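Putative sporulation-specific glycosylase YdhD (Bacillus subtilis subsp. subtilis str. 168, PDB 3CZ8) probably hydrolyses glycosidic bonds of a chitin-like or cell-wall polysaccharide during sporulation, through its family 18 glycosyl hydrolase domain, the part in this structure. Local coordinates at residues A[225-230]-A[278-283]. The protein carries 1 engineered substitution. Numbering follows the deposited sequence.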
# COMPACT_ATOMS: atom_id res chain seq x y z
N GLY A 225 -6.72 2.64 -8.77
CA GLY A 225 -7.21 2.52 -10.14
C GLY A 225 -8.32 1.49 -10.06
O GLY A 225 -8.56 0.92 -8.99
N TYR A 226 -9.03 1.23 -11.16
CA TYR A 226 -10.12 0.25 -11.11
C TYR A 226 -10.16 -0.70 -12.29
O TYR A 226 -9.80 -0.33 -13.41
CB TYR A 226 -11.50 0.92 -10.91
CG TYR A 226 -11.61 1.73 -9.64
CD1 TYR A 226 -11.97 1.14 -8.43
CD2 TYR A 226 -11.35 3.10 -9.64
CE1 TYR A 226 -12.06 1.89 -7.26
CE2 TYR A 226 -11.43 3.86 -8.49
CZ TYR A 226 -11.79 3.25 -7.30
OH TYR A 226 -11.86 4.02 -6.17
N ASP A 227 -10.61 -1.92 -12.02
CA ASP A 227 -10.77 -2.97 -13.02
C ASP A 227 -12.25 -3.32 -13.12
O ASP A 227 -12.79 -3.97 -12.22
CB ASP A 227 -9.96 -4.20 -12.59
CG ASP A 227 -9.76 -5.21 -13.71
OD1 ASP A 227 -8.76 -5.95 -13.65
OD2 ASP A 227 -10.59 -5.29 -14.65
N TRP A 228 -12.89 -2.89 -14.20
CA TRP A 228 -14.33 -3.12 -14.42
C TRP A 228 -14.55 -4.23 -15.46
O TRP A 228 -13.84 -4.29 -16.46
CB TRP A 228 -14.98 -1.87 -15.01
CG TRP A 228 -15.12 -0.66 -14.13
CD1 TRP A 228 -16.18 -0.36 -13.32
CD2 TRP A 228 -14.22 0.45 -14.04
NE1 TRP A 228 -15.98 0.85 -12.71
CE2 TRP A 228 -14.78 1.38 -13.14
CE3 TRP A 228 -12.98 0.75 -14.64
CZ2 TRP A 228 -14.16 2.58 -12.81
CZ3 TRP A 228 -12.36 1.95 -14.31
CH2 TRP A 228 -12.95 2.86 -13.40
N ILE A 229 -15.56 -5.07 -15.25
CA ILE A 229 -16.03 -5.97 -16.31
C ILE A 229 -16.97 -5.19 -17.25
O ILE A 229 -18.04 -4.74 -16.83
CB ILE A 229 -16.73 -7.25 -15.75
CG1 ILE A 229 -15.70 -8.22 -15.15
CG2 ILE A 229 -17.48 -8.00 -16.86
CD1 ILE A 229 -15.73 -8.30 -13.64
N ILE A 230 -16.56 -5.02 -18.51
CA ILE A 230 -17.43 -4.40 -19.52
C ILE A 230 -18.47 -5.41 -20.04
O ILE A 230 -18.39 -6.60 -19.71
CB ILE A 230 -16.70 -3.54 -20.59
CG1 ILE A 230 -15.51 -4.28 -21.21
CG2 ILE A 230 -16.30 -2.20 -20.00
CD1 ILE A 230 -14.89 -3.53 -22.38
N HIS A 278 -12.58 -6.98 -19.77
CA HIS A 278 -12.31 -6.08 -18.66
C HIS A 278 -11.82 -4.74 -19.19
O HIS A 278 -11.21 -4.69 -20.24
CB HIS A 278 -11.23 -6.67 -17.77
CG HIS A 278 -11.67 -7.84 -16.95
ND1 HIS A 278 -11.85 -7.75 -15.59
CD2 HIS A 278 -11.96 -9.12 -17.29
CE1 HIS A 278 -12.23 -8.93 -15.12
NE2 HIS A 278 -12.30 -9.77 -16.13
N GLU A 279 -12.08 -3.68 -18.43
CA GLU A 279 -11.55 -2.35 -18.74
C GLU A 279 -10.92 -1.76 -17.48
O GLU A 279 -11.54 -1.74 -16.41
CB GLU A 279 -12.65 -1.42 -19.27
CG GLU A 279 -12.15 -0.07 -19.76
CD GLU A 279 -13.21 0.72 -20.51
OE1 GLU A 279 -13.45 1.89 -20.15
OE2 GLU A 279 -13.80 0.18 -21.48
N VAL A 280 -9.68 -1.31 -17.61
CA VAL A 280 -8.91 -0.81 -16.48
C VAL A 280 -8.48 0.63 -16.73
O VAL A 280 -7.91 0.93 -17.77
CB VAL A 280 -7.66 -1.70 -16.19
CG1 VAL A 280 -6.90 -1.23 -14.94
CG2 VAL A 280 -8.06 -3.16 -16.05
N TRP A 281 -8.78 1.51 -15.78
CA TRP A 281 -8.28 2.89 -15.77
C TRP A 281 -7.47 3.13 -14.50
O TRP A 281 -7.88 2.74 -13.40
CB TRP A 281 -9.45 3.88 -15.81
CG TRP A 281 -10.16 3.92 -17.12
CD1 TRP A 281 -11.16 3.08 -17.53
CD2 TRP A 281 -9.93 4.83 -18.20
NE1 TRP A 281 -11.56 3.41 -18.80
CE2 TRP A 281 -10.82 4.48 -19.24
CE3 TRP A 281 -9.04 5.90 -18.40
CZ2 TRP A 281 -10.87 5.18 -20.46
CZ3 TRP A 281 -9.09 6.60 -19.62
CH2 TRP A 281 -10.00 6.23 -20.63
N PHE A 282 -6.32 3.80 -14.64
CA PHE A 282 -5.38 3.98 -13.54
C PHE A 282 -4.54 5.23 -13.78
O PHE A 282 -4.93 6.10 -14.55
CB PHE A 282 -4.51 2.72 -13.35
CG PHE A 282 -3.59 2.41 -14.51
CD1 PHE A 282 -4.09 1.85 -15.69
CD2 PHE A 282 -2.23 2.64 -14.42
CE1 PHE A 282 -3.25 1.56 -16.75
CE2 PHE A 282 -1.37 2.36 -15.48
CZ PHE A 282 -1.88 1.82 -16.64
N GLU A 283 -3.42 5.33 -13.08
CA GLU A 283 -2.49 6.45 -13.22
C GLU A 283 -1.07 5.93 -13.46
O GLU A 283 -0.62 5.02 -12.77
CB GLU A 283 -2.49 7.32 -11.96
CG GLU A 283 -3.79 8.06 -11.70
CD GLU A 283 -3.95 9.32 -12.55
OE1 GLU A 283 -2.93 9.98 -12.84
OE2 GLU A 283 -5.09 9.65 -12.91
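Strands 225-229 and 278-281 run antiparallel, their short axes 4.6 Å apart at closest approach, and Y226 with W281 and W228 with E279 are the hydrogen-bonded pairs, each joined by two N-H to O=C bonds. D227 with V280, lying between them, and I229 with H278, beyond W228-E279, are non-hydrogen-bonded pairs, and their side chains share one face of the sheet.

On that face D227 reaches diagonally past its direct partner to H278. Its CG stands anti to the backbone N (chi1 -165°), which carries OD2 to within 2.9 Å of H278 ND1. The bond lies close to the imidazole plane but meets the carboxylate from above its own plane, the two groups being turned 75° apart. OD1 is taken by R249 and Y270, so the buried carboxylate is gripped at both oxygens, while CG2 of V280 packs 3.5 Å from D227 CG. I229 lies alongside the imidazole, its CG1 over one face in a CH-pi contact 3.9 Å from the ring centroid. H278 NE2 bonds to D272, and an alanine here would probably leave D227 OD2 without its donor and I229 without the ring it packs on.

The opposite face carries Y226, W228 and W281, together with E279. W228 sets CZ3 3.6 Å from W281 CD1, the indoles meeting obliquely with planes at 72°. Within its own strand, W281 NE1 gives a nearly straight bond to E279 OE1 in the indole plane, which, with the stacking of F267, restrains the ring's rotation; E279 OE2 pairs with R269.

Strand 277-281 is central in a five-stranded antiparallel sheet, between 225-229 and 265-271, with 239-241 beyond 225-229, consistent with the α+β insertion many family 18 chitinases carry beside the TIM barrel. Helix 243-252 packs on V280 and F282, whereas Y226 OH hydrogen-bonds D184, its side chain about 10 Å from that of E120, the predicted proton donor.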